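Local coordinates for protein spectinomycin 9-adenylyltransferase (Enterococcus faecalis, PDB 6SXJ) that transfers an AMP group from ATP to the 9-hydroxyl of spectinomycin, giving bacteria resistance to that antibiotic but not to streptomycin, at residues A[50-55]-A[88-93]; A[25-30]-A[143-148]; A[21-26]-A[55-60]; A[103-108]-A[122-127]. All blocks are in the same frame, centred on the assembly; numbering follows the deposited sequence.

Interaction 1: residues A[50-55]-A[88-93]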
# COMPACT_ATOMS: atom_id res chain seq x y z
N LEU A 50 2.21 9.47 1.81
CA LEU A 50 1.80 10.09 0.56
C LEU A 50 2.39 11.50 0.52
O LEU A 50 2.20 12.28 1.46
CB LEU A 50 0.28 10.15 0.42
CG LEU A 50 -0.25 10.65 -0.92
CD1 LEU A 50 0.02 9.63 -2.00
CD2 LEU A 50 -1.73 10.93 -0.81
N VAL A 51 3.11 11.80 -0.56
CA VAL A 51 3.78 13.08 -0.73
C VAL A 51 3.27 13.73 -2.00
O VAL A 51 3.13 13.07 -3.04
CB VAL A 51 5.31 12.90 -0.78
CG1 VAL A 51 6.01 14.24 -1.04
CG2 VAL A 51 5.82 12.28 0.51
N VAL A 52 3.00 15.03 -1.93
CA VAL A 52 2.46 15.78 -3.06
C VAL A 52 3.45 16.89 -3.42
O VAL A 52 3.93 17.61 -2.54
CB VAL A 52 1.08 16.37 -2.74
CG1 VAL A 52 0.54 17.12 -3.95
CG2 VAL A 52 0.12 15.27 -2.32
N VAL A 53 3.72 17.03 -4.71
CA VAL A 53 4.69 17.97 -5.24
C VAL A 53 4.02 18.78 -6.34
O VAL A 53 2.92 18.47 -6.80
CB VAL A 53 5.95 17.26 -5.79
CG1 VAL A 53 6.71 16.60 -4.65
CG2 VAL A 53 5.56 16.23 -6.85
N SER A 54 4.70 19.85 -6.75
CA SER A 54 4.17 20.73 -7.78
C SER A 54 4.58 20.30 -9.19
O SER A 54 3.74 20.30 -10.09
CB SER A 54 4.65 22.17 -7.53
OG SER A 54 3.83 22.82 -6.58
N GLU A 55 5.84 19.94 -9.39
CA GLU A 55 6.39 19.61 -10.69
C GLU A 55 7.14 18.29 -10.62
O GLU A 55 7.49 17.81 -9.53
CB GLU A 55 7.35 20.70 -11.19
CG GLU A 55 6.71 22.06 -11.37
CD GLU A 55 7.59 23.18 -10.85
OE1 GLU A 55 8.83 23.06 -10.95
OE2 GLU A 55 7.03 24.17 -10.33
N THR A 88 4.91 7.20 -1.64
CA THR A 88 4.45 7.51 -2.99
C THR A 88 4.42 9.02 -3.17
O THR A 88 4.03 9.77 -2.27
CB THR A 88 3.04 6.96 -3.24
OG1 THR A 88 3.05 5.54 -3.08
CG2 THR A 88 2.57 7.31 -4.64
N ILE A 89 4.81 9.47 -4.36
CA ILE A 89 4.81 10.88 -4.72
C ILE A 89 3.86 11.08 -5.89
O ILE A 89 3.95 10.37 -6.90
CB ILE A 89 6.23 11.38 -5.09
CG1 ILE A 89 7.21 11.08 -3.95
CG2 ILE A 89 6.20 12.86 -5.43
CD1 ILE A 89 8.61 11.57 -4.20
N ILE A 90 2.94 12.03 -5.75
CA ILE A 90 2.07 12.45 -6.83
C ILE A 90 2.27 13.93 -7.09
O ILE A 90 2.63 14.70 -6.18
CB ILE A 90 0.59 12.15 -6.54
CG1 ILE A 90 0.19 12.71 -5.17
CG2 ILE A 90 0.32 10.65 -6.61
CD1 ILE A 90 -1.29 12.69 -4.91
N ILE A 91 2.05 14.33 -8.34
CA ILE A 91 2.01 15.73 -8.75
C ILE A 91 0.57 16.19 -8.66
O ILE A 91 -0.33 15.53 -9.19
CB ILE A 91 2.56 15.90 -10.18
CG1 ILE A 91 3.94 15.27 -10.29
CG2 ILE A 91 2.61 17.38 -10.55
CD1 ILE A 91 4.72 15.70 -11.51
N GLN A 92 0.34 17.32 -7.97
CA GLN A 92 -1.03 17.75 -7.76
C GLN A 92 -1.77 17.93 -9.09
O GLN A 92 -2.91 17.49 -9.24
CB GLN A 92 -1.07 19.05 -6.96
CG GLN A 92 -2.45 19.39 -6.43
CD GLN A 92 -2.53 20.78 -5.85
OE1 GLN A 92 -1.50 21.40 -5.54
NE2 GLN A 92 -3.74 21.29 -5.68
N GLN A 93 -1.12 18.58 -10.05
CA GLN A 93 -1.80 18.94 -11.29
C GLN A 93 -2.13 17.71 -12.13
O GLN A 93 -3.08 17.74 -12.93
CB GLN A 93 -0.95 19.92 -12.09
CG GLN A 93 0.39 19.35 -12.54
CD GLN A 93 0.95 20.05 -13.77
OE1 GLN A 93 0.35 20.99 -14.29
NE2 GLN A 93 2.11 19.59 -14.24
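Val-51 works both of its backbone polar groups against the neighbouring strand: its N donates to Thr-88 O at 2.8 Å, and its O takes the N-H of Ile-90 at 2.9 Å. Two residues on, Val-53 does the same, N to Ile-90 O at 3.0 Å and O to Gln-92 N at 3.1 Å. All four are well formed, at 155° to 165° at the hydrogen. Three of these carbonyls also receive a CA-H from the partner strand, the shortest from Ile-89 CA to Val-51 O at 3.2 Å. This is the parallel pairing of a beta-alpha-beta unit, strand 47-53, helix 59-69, strand 85-91, in the core sheet of the nucleotidyltransferase domain. The polar groups of Val-52 turn the other way, to Ile-28 and Gly-29 of strand 27-33. On one face Val-53 CG2, set between its own N and carbonyl carbon, rests on Ile-89 CG2 at 3.7 Å and against Ile-91 CG1. On the other face Val-52 CG2 lies across Ile-90 CG1 at 3.8 Å, with Leu-130 and Leu-134 of helix 130-139 packed on Ile-90. At the strand ends, Gln-92 NE2 bonds a glycerol, while Ile-91 CG2 meets Ser-54 O at 3.2 Å.

Interaction 2: residues A[25-30]-A[143-148]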
# COMPACT_ATOMS: atom_id res chain seq x y z
N ASN A 25 11.33 23.61 -2.29
CA ASN A 25 10.04 24.27 -2.49
C ASN A 25 9.11 23.51 -3.42
O ASN A 25 7.98 23.96 -3.65
CB ASN A 25 10.24 25.69 -3.02
CG ASN A 25 10.69 26.66 -1.95
OD1 ASN A 25 11.78 27.22 -2.03
ND2 ASN A 25 9.85 26.85 -0.93
N ASN A 26 9.54 22.39 -3.99
CA ASN A 26 8.64 21.56 -4.78
C ASN A 26 7.68 20.75 -3.91
O ASN A 26 6.73 20.18 -4.45
CB ASN A 26 9.44 20.61 -5.67
CG ASN A 26 8.59 19.96 -6.74
OD1 ASN A 26 7.56 20.49 -7.14
ND2 ASN A 26 9.02 18.79 -7.21
N LEU A 27 7.90 20.71 -2.60
CA LEU A 27 7.12 19.87 -1.70
C LEU A 27 5.89 20.63 -1.22
O LEU A 27 6.02 21.66 -0.55
CB LEU A 27 7.97 19.43 -0.51
CG LEU A 27 7.27 18.66 0.61
CD1 LEU A 27 6.76 17.32 0.05
CD2 LEU A 27 8.20 18.42 1.81
N ILE A 28 4.71 20.11 -1.54
CA ILE A 28 3.46 20.72 -1.10
C ILE A 28 3.01 20.17 0.24
O ILE A 28 2.60 20.92 1.13
CB ILE A 28 2.37 20.52 -2.17
CG1 ILE A 28 2.79 21.18 -3.49
CG2 ILE A 28 1.05 21.10 -1.69
CD1 ILE A 28 1.77 21.04 -4.58
N GLY A 29 3.06 18.85 0.42
CA GLY A 29 2.57 18.26 1.65
C GLY A 29 3.15 16.88 1.85
O GLY A 29 3.45 16.17 0.89
N THR A 30 3.27 16.50 3.12
CA THR A 30 3.70 15.16 3.51
C THR A 30 2.62 14.59 4.42
O THR A 30 2.34 15.15 5.48
CB THR A 30 5.05 15.19 4.23
OG1 THR A 30 5.97 16.03 3.51
CG2 THR A 30 5.62 13.79 4.30
N ARG A 143 -1.56 14.84 8.39
CA ARG A 143 -0.66 15.82 7.77
C ARG A 143 0.51 16.07 8.71
O ARG A 143 0.32 16.48 9.86
CB ARG A 143 -1.40 17.12 7.48
CG ARG A 143 -0.50 18.25 6.96
CD ARG A 143 -1.30 19.50 6.68
NE ARG A 143 -2.09 19.85 7.85
CZ ARG A 143 -1.59 20.48 8.90
NH1 ARG A 143 -0.31 20.85 8.91
NH2 ARG A 143 -2.36 20.74 9.94
N ILE A 144 1.73 15.83 8.22
CA ILE A 144 2.94 16.09 8.97
C ILE A 144 3.79 17.18 8.35
O ILE A 144 4.83 17.54 8.91
CB ILE A 144 3.78 14.81 9.16
CG1 ILE A 144 4.41 14.35 7.84
CG2 ILE A 144 2.92 13.69 9.72
CD1 ILE A 144 5.05 12.97 7.93
N TYR A 145 3.39 17.71 7.20
CA TYR A 145 4.01 18.91 6.67
C TYR A 145 3.12 19.45 5.56
O TYR A 145 2.53 18.67 4.80
CB TYR A 145 5.41 18.66 6.11
CG TYR A 145 5.97 19.88 5.42
CD1 TYR A 145 6.52 20.92 6.15
CD2 TYR A 145 5.93 20.00 4.04
CE1 TYR A 145 7.03 22.04 5.53
CE2 TYR A 145 6.44 21.12 3.41
CZ TYR A 145 6.98 22.14 4.16
OH TYR A 145 7.49 23.27 3.56
N GLY A 146 3.03 20.78 5.47
CA GLY A 146 2.32 21.40 4.38
C GLY A 146 1.25 22.36 4.86
O GLY A 146 0.80 22.26 6.01
N ASN A 147 0.85 23.30 4.01
CA ASN A 147 -0.12 24.31 4.38
C ASN A 147 -1.55 23.90 4.07
O ASN A 147 -2.47 24.67 4.38
CB ASN A 147 0.18 25.63 3.65
CG ASN A 147 1.51 26.24 4.07
OD1 ASN A 147 1.98 26.05 5.20
ND2 ASN A 147 2.12 27.00 3.16
N TYR A 148 -1.78 22.73 3.48
CA TYR A 148 -3.11 22.32 3.06
C TYR A 148 -3.41 20.90 3.51
O TYR A 148 -2.51 20.06 3.62
CB TYR A 148 -3.28 22.41 1.52
CG TYR A 148 -2.78 23.71 0.93
CD1 TYR A 148 -3.66 24.75 0.62
CD2 TYR A 148 -1.43 23.90 0.67
CE1 TYR A 148 -3.20 25.94 0.08
CE2 TYR A 148 -0.96 25.09 0.14
CZ TYR A 148 -1.85 26.11 -0.15
OH TYR A 148 -1.39 27.29 -0.70
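Leu-27 and Tyr-145 both swing their CG atoms opposite the backbone N (chi1 174° and 173°), and this brings the leucine branch against the tyrosine ring. Leu-27 CD2 reaches Tyr-145 CD2 at 3.6 Å and is just as near CE2, the leucine and the ring crossing at a slant. Thr-30 sits further along the same side of the sheet: its OG1 approaches Tyr-145 CB at 3.7 Å, while its CG2, on the other branch, packs against Ile-144 CD1 at 3.8 Å. Ile-144 holds CG1 between its N and carbonyl carbon (chi1 70°), which also lays that methylene close to Thr-30 O. Arg-20 and Leu-19 of helix 8-23 add to this layer, touching Tyr-145 and Thr-30 respectively.

The backbone grip centres on Thr-30. Its N donates to Tyr-145 O at 2.8 Å, arriving tilted from the carbonyl plane. Its O takes two donors, Ile-144 N at 2.9 Å, almost in line with the carbonyl, and Tyr-145 N at 3.3 Å, in the plane on a lone pair and more bent. Beyond the corner at Tyr-145, Gly-146 CA passes 3.3 Å from Ile-28 O, with backbone angles of the kind glycine readily adopts. The two N-H groups on Thr-30 O come from consecutive residues, Ile-144 and Tyr-145, which both face the single Thr-30: the signature of a classic beta bulge, here where the short antiparallel strand 142-144 forms one border of the nucleotidyltransferase sheet.

Interaction 3: residues A[21-26]-A[55-60]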
# COMPACT_ATOMS: atom_id res chain seq x y z
N LYS A 21 14.58 18.65 2.87
CA LYS A 21 15.91 19.09 2.46
C LYS A 21 16.09 18.98 0.95
O LYS A 21 16.70 19.86 0.33
CB LYS A 21 16.98 18.27 3.19
CG LYS A 21 18.41 18.60 2.76
CD LYS A 21 19.43 17.79 3.54
CE LYS A 21 20.83 18.38 3.41
NZ LYS A 21 21.09 18.94 2.05
N HIS A 22 15.56 17.92 0.34
CA HIS A 22 15.87 17.60 -1.05
C HIS A 22 14.80 18.04 -2.04
O HIS A 22 15.13 18.43 -3.16
CB HIS A 22 16.11 16.10 -1.19
CG HIS A 22 17.31 15.61 -0.45
ND1 HIS A 22 18.59 15.71 -0.96
CD2 HIS A 22 17.43 15.02 0.76
CE1 HIS A 22 19.45 15.20 -0.10
NE2 HIS A 22 18.77 14.77 0.96
N LEU A 23 13.53 17.97 -1.66
CA LEU A 23 12.49 18.48 -2.55
C LEU A 23 12.31 19.98 -2.43
O LEU A 23 11.68 20.59 -3.31
CB LEU A 23 11.17 17.77 -2.26
CG LEU A 23 11.21 16.25 -2.40
CD1 LEU A 23 9.81 15.67 -2.17
CD2 LEU A 23 11.73 15.83 -3.77
N LYS A 24 12.84 20.59 -1.37
CA LYS A 24 12.87 22.04 -1.15
C LYS A 24 11.47 22.60 -1.44
O LYS A 24 10.49 22.10 -0.87
CB LYS A 24 14.00 22.64 -1.99
CG LYS A 24 15.39 22.18 -1.57
CD LYS A 24 16.33 22.09 -2.77
CE LYS A 24 17.59 21.29 -2.46
NZ LYS A 24 18.00 20.38 -3.57
N ASN A 25 11.33 23.61 -2.29
CA ASN A 25 10.04 24.27 -2.49
C ASN A 25 9.11 23.51 -3.42
O ASN A 25 7.98 23.96 -3.65
CB ASN A 25 10.24 25.69 -3.02
CG ASN A 25 10.69 26.66 -1.95
OD1 ASN A 25 11.78 27.22 -2.03
ND2 ASN A 25 9.85 26.85 -0.93
N ASN A 26 9.54 22.39 -3.99
CA ASN A 26 8.64 21.56 -4.78
C ASN A 26 7.68 20.75 -3.91
O ASN A 26 6.73 20.18 -4.45
CB ASN A 26 9.44 20.61 -5.67
CG ASN A 26 8.59 19.96 -6.74
OD1 ASN A 26 7.56 20.49 -7.14
ND2 ASN A 26 9.02 18.79 -7.21
N GLU A 55 5.84 19.94 -9.39
CA GLU A 55 6.39 19.61 -10.69
C GLU A 55 7.14 18.29 -10.62
O GLU A 55 7.49 17.81 -9.53
CB GLU A 55 7.35 20.70 -11.19
CG GLU A 55 6.71 22.06 -11.37
CD GLU A 55 7.59 23.18 -10.85
OE1 GLU A 55 8.83 23.06 -10.95
OE2 GLU A 55 7.03 24.17 -10.33
N PRO A 56 7.41 17.67 -11.77
CA PRO A 56 8.14 16.39 -11.77
C PRO A 56 9.49 16.50 -11.09
O PRO A 56 10.04 17.59 -10.89
CB PRO A 56 8.29 16.07 -13.27
CG PRO A 56 7.16 16.80 -13.93
CD PRO A 56 6.96 18.06 -13.12
N LEU A 57 10.02 15.34 -10.72
CA LEU A 57 11.33 15.25 -10.09
C LEU A 57 12.35 14.75 -11.10
O LEU A 57 12.09 13.80 -11.85
CB LEU A 57 11.28 14.31 -8.89
CG LEU A 57 10.15 14.50 -7.89
CD1 LEU A 57 10.46 13.70 -6.64
CD2 LEU A 57 9.94 15.96 -7.56
N THR A 58 13.51 15.39 -11.11
CA THR A 58 14.61 14.90 -11.92
C THR A 58 14.95 13.47 -11.53
O THR A 58 14.60 13.00 -10.44
CB THR A 58 15.84 15.80 -11.75
OG1 THR A 58 16.28 15.75 -10.39
CG2 THR A 58 15.52 17.24 -12.13
N ASP A 59 15.62 12.76 -12.43
CA ASP A 59 16.09 11.42 -12.08
C ASP A 59 17.18 11.47 -11.02
O ASP A 59 17.45 10.45 -10.39
CB ASP A 59 16.59 10.71 -13.33
CG ASP A 59 15.47 10.10 -14.12
OD1 ASP A 59 15.50 8.87 -14.34
OD2 ASP A 59 14.54 10.84 -14.51
N GLN A 60 17.80 12.63 -10.82
CA GLN A 60 18.70 12.79 -9.68
C GLN A 60 17.93 12.75 -8.37
O GLN A 60 18.26 11.99 -7.47
CB GLN A 60 19.48 14.10 -9.80
CG GLN A 60 20.64 14.06 -10.78
CD GLN A 60 21.44 15.35 -10.77
OE1 GLN A 60 21.03 16.35 -10.19
NE2 GLN A 60 22.60 15.33 -11.42
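The carboxamide of Asn-26 faces the backbone of Glu-55 and engages it through both of its polar atoms. OD1 receives the N-H of Glu-55 at 2.9 Å, in the carbonyl plane and on a lone pair of the amide. ND2 gives a hydrogen back to Glu-55 O, also at 2.9 Å; this acceptor lies only 7° out of the asparagine's amide plane, although the donor stands tilted by 34° from the plane of the Glu-55 carbonyl. The amide is carried there by an extended first torsion, with CG opposite the backbone N (chi1 -167°).

Beside this polar clasp, Leu-57 turns its two methyls to Leu-23 and Asn-26. CD2 runs obliquely up to Asn-26 ND2, and CD1 meets Leu-23 CD2 at 3.8 Å, the two leucine side chains crossing at about a right angle. Leu-23 ends helix 8-23, and its carbonyl accepts the N-H of Asn-26 at 2.9 Å, a bond that ties the asparagine to the helix end. Val-53 touches both Leu-23 and Asn-26, and Ile-89 lies against Leu-57, so the apolar half of the contact continues into the sheet.

With bonds at both OD1 and ND2, the amide's flip state is settled and its rotation fixed. OD1 takes a second hydrogen from Ser-54 N, so one side chain answers three backbone groups at the point where strand 47-53 gives way to loop.

Interaction 4: residues A[103-108]-A[122-127]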
# COMPACT_ATOMS: atom_id res chain seq x y z
N LYS A 103 -1.79 8.99 -12.43
CA LYS A 103 -0.36 9.11 -12.63
C LYS A 103 0.39 9.14 -11.30
O LYS A 103 -0.02 9.80 -10.35
CB LYS A 103 -0.04 10.36 -13.44
CG LYS A 103 -0.45 10.28 -14.93
CD LYS A 103 -0.53 11.69 -15.54
CE LYS A 103 -1.58 11.79 -16.65
NZ LYS A 103 -2.35 13.07 -16.58
N GLN A 104 1.51 8.42 -11.27
CA GLN A 104 2.35 8.25 -10.09
C GLN A 104 3.76 8.65 -10.47
O GLN A 104 4.35 8.08 -11.40
CB GLN A 104 2.30 6.79 -9.61
CG GLN A 104 3.32 6.44 -8.54
CD GLN A 104 3.23 4.99 -8.10
OE1 GLN A 104 2.24 4.58 -7.48
NE2 GLN A 104 4.24 4.20 -8.42
N GLU A 105 4.33 9.61 -9.73
CA GLU A 105 5.62 10.19 -10.07
C GLU A 105 6.81 9.40 -9.54
O GLU A 105 7.89 9.46 -10.13
CB GLU A 105 5.70 11.62 -9.53
CG GLU A 105 7.10 12.24 -9.61
CD GLU A 105 7.48 12.61 -11.04
OE1 GLU A 105 6.62 12.50 -11.92
OE2 GLU A 105 8.63 13.02 -11.28
N PHE A 106 6.64 8.69 -8.43
CA PHE A 106 7.76 8.05 -7.77
C PHE A 106 7.21 7.14 -6.69
O PHE A 106 6.17 7.44 -6.09
CB PHE A 106 8.72 9.09 -7.16
CG PHE A 106 9.81 8.49 -6.31
CD1 PHE A 106 10.97 8.03 -6.90
CD2 PHE A 106 9.66 8.39 -4.93
CE1 PHE A 106 11.98 7.49 -6.13
CE2 PHE A 106 10.67 7.84 -4.15
CZ PHE A 106 11.83 7.39 -4.75
N ILE A 107 7.91 6.04 -6.45
CA ILE A 107 7.54 5.12 -5.39
C ILE A 107 8.82 4.62 -4.74
O ILE A 107 9.70 4.08 -5.42
CB ILE A 107 6.71 3.94 -5.91
CG1 ILE A 107 6.54 2.87 -4.82
CG2 ILE A 107 7.36 3.34 -7.16
CD1 ILE A 107 5.57 3.28 -3.69
N TYR A 108 8.92 4.79 -3.42
CA TYR A 108 9.85 4.02 -2.61
C TYR A 108 9.10 2.85 -2.01
O TYR A 108 8.03 3.03 -1.41
CB TYR A 108 10.50 4.83 -1.47
CG TYR A 108 11.55 3.97 -0.78
CD1 TYR A 108 12.88 4.03 -1.17
CD2 TYR A 108 11.19 3.06 0.20
CE1 TYR A 108 13.83 3.22 -0.57
CE2 TYR A 108 12.13 2.25 0.80
CZ TYR A 108 13.45 2.32 0.41
OH TYR A 108 14.39 1.51 1.00
N PRO A 122 12.44 4.73 -10.50
CA PRO A 122 11.01 4.87 -10.80
C PRO A 122 10.75 6.01 -11.77
O PRO A 122 11.21 7.14 -11.57
CB PRO A 122 10.38 5.13 -9.42
CG PRO A 122 11.30 4.41 -8.46
CD PRO A 122 12.69 4.62 -9.04
N GLN A 123 10.03 5.70 -12.84
CA GLN A 123 9.62 6.67 -13.84
C GLN A 123 8.12 6.90 -13.70
O GLN A 123 7.40 6.08 -13.11
CB GLN A 123 9.96 6.19 -15.26
CG GLN A 123 11.45 6.22 -15.55
CD GLN A 123 12.09 7.56 -15.21
OE1 GLN A 123 11.51 8.62 -15.46
NE2 GLN A 123 13.29 7.52 -14.63
N LYS A 124 7.64 8.01 -14.26
CA LYS A 124 6.21 8.28 -14.25
C LYS A 124 5.47 7.07 -14.80
O LYS A 124 5.81 6.56 -15.87
CB LYS A 124 5.89 9.52 -15.09
CG LYS A 124 4.40 9.79 -15.24
CD LYS A 124 3.77 10.29 -13.94
CE LYS A 124 4.35 11.61 -13.46
NZ LYS A 124 4.79 12.50 -14.58
N GLU A 125 4.48 6.60 -14.06
CA GLU A 125 3.72 5.43 -14.49
C GLU A 125 2.28 5.59 -14.05
O GLU A 125 1.94 6.45 -13.23
CB GLU A 125 4.32 4.13 -13.92
CG GLU A 125 4.78 4.25 -12.48
CD GLU A 125 5.11 2.91 -11.85
OE1 GLU A 125 4.32 1.96 -12.03
OE2 GLU A 125 6.16 2.81 -11.16
N LEU A 126 1.43 4.73 -14.61
CA LEU A 126 0.02 4.67 -14.24
C LEU A 126 -0.14 3.51 -13.27
O LEU A 126 0.42 2.43 -13.49
CB LEU A 126 -0.85 4.47 -15.48
CG LEU A 126 -1.07 5.71 -16.35
CD1 LEU A 126 -2.16 6.61 -15.76
CD2 LEU A 126 0.20 6.51 -16.56
N ASN A 127 -0.88 3.74 -12.19
CA ASN A 127 -0.98 2.77 -11.10
C ASN A 127 -2.43 2.71 -10.65
O ASN A 127 -2.88 3.55 -9.86
CB ASN A 127 -0.05 3.14 -9.95
CG ASN A 127 -0.16 2.18 -8.78
OD1 ASN A 127 -0.94 1.22 -8.81
ND2 ASN A 127 0.60 2.45 -7.72
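A short antiparallel ladder pairs the border strand 125-126 of the mixed sheet with strand 103-108, and Gln-104 opposite Glu-125 is its hydrogen-bonded pair. Gln-104 N donates to Glu-125 O at 2.8 Å, and Glu-125 N returns a bond to Gln-104 O at 3.0 Å. The extended side chain of Gln-104 continues the link: Asn-127 ND2 gives a nearly straight bond of 2.7 Å to Gln-104 OE1, with the two amide planes 82° apart. The oxygen lies in the plane of the Asn-127 amide, whereas the donor sits 32° off the glutamine carbonyl plane. Lys-103 and Leu-126, the adjacent non-hydrogen-bonded pair, run side by side, CG to CD1 at 4.1 Å. Lys-124 bends across Glu-105 at about a right angle, its NZ salt-bridged to Glu-94; a second bridge, to Glu-105 OE1, is less certain because that oxygen is modelled too close to a neighbouring atom. At the far end, Pro-122 CB rests alongside the Phe-106 ring, 3.9 Å from CD1, and its CG approaches Ile-107 O at 3.5 Å. Glu-105 and Phe-106 both face Ile-89 in a classic beta bulge toward strand 85-91, Glu-105 OE2 accepts from Leu-57 N, and Ile-66 of helix 59-69 packs on both Phe-106 and Pro-122.

Interactions 1, 2 and 4 span one sheet from border to border, and interaction 3 joins the turn leading into strand 27-33 to the loop that follows strand 47-53. Interaction 1 lies centrally, its centre about 10 Å from that of each other contact. Val-52 O bonds Ile-28 N of interaction 2 at 2.8 Å, and on the other flank Ile-89 O bonds Glu-105 N of interaction 4 at 2.9 Å. Interaction 3 shares Glu-55 with interaction 1 and Asn-26 with interaction 2, and reaches interaction 4 through Asp-59 OD1 to Gln-123 NE2, 2.6 Å. Interactions 2 and 4 do not touch. The side chains of Gln-92 and Tyr-148 each come within about 3 Å of bound glycerol, probably from the crystallisation liquor.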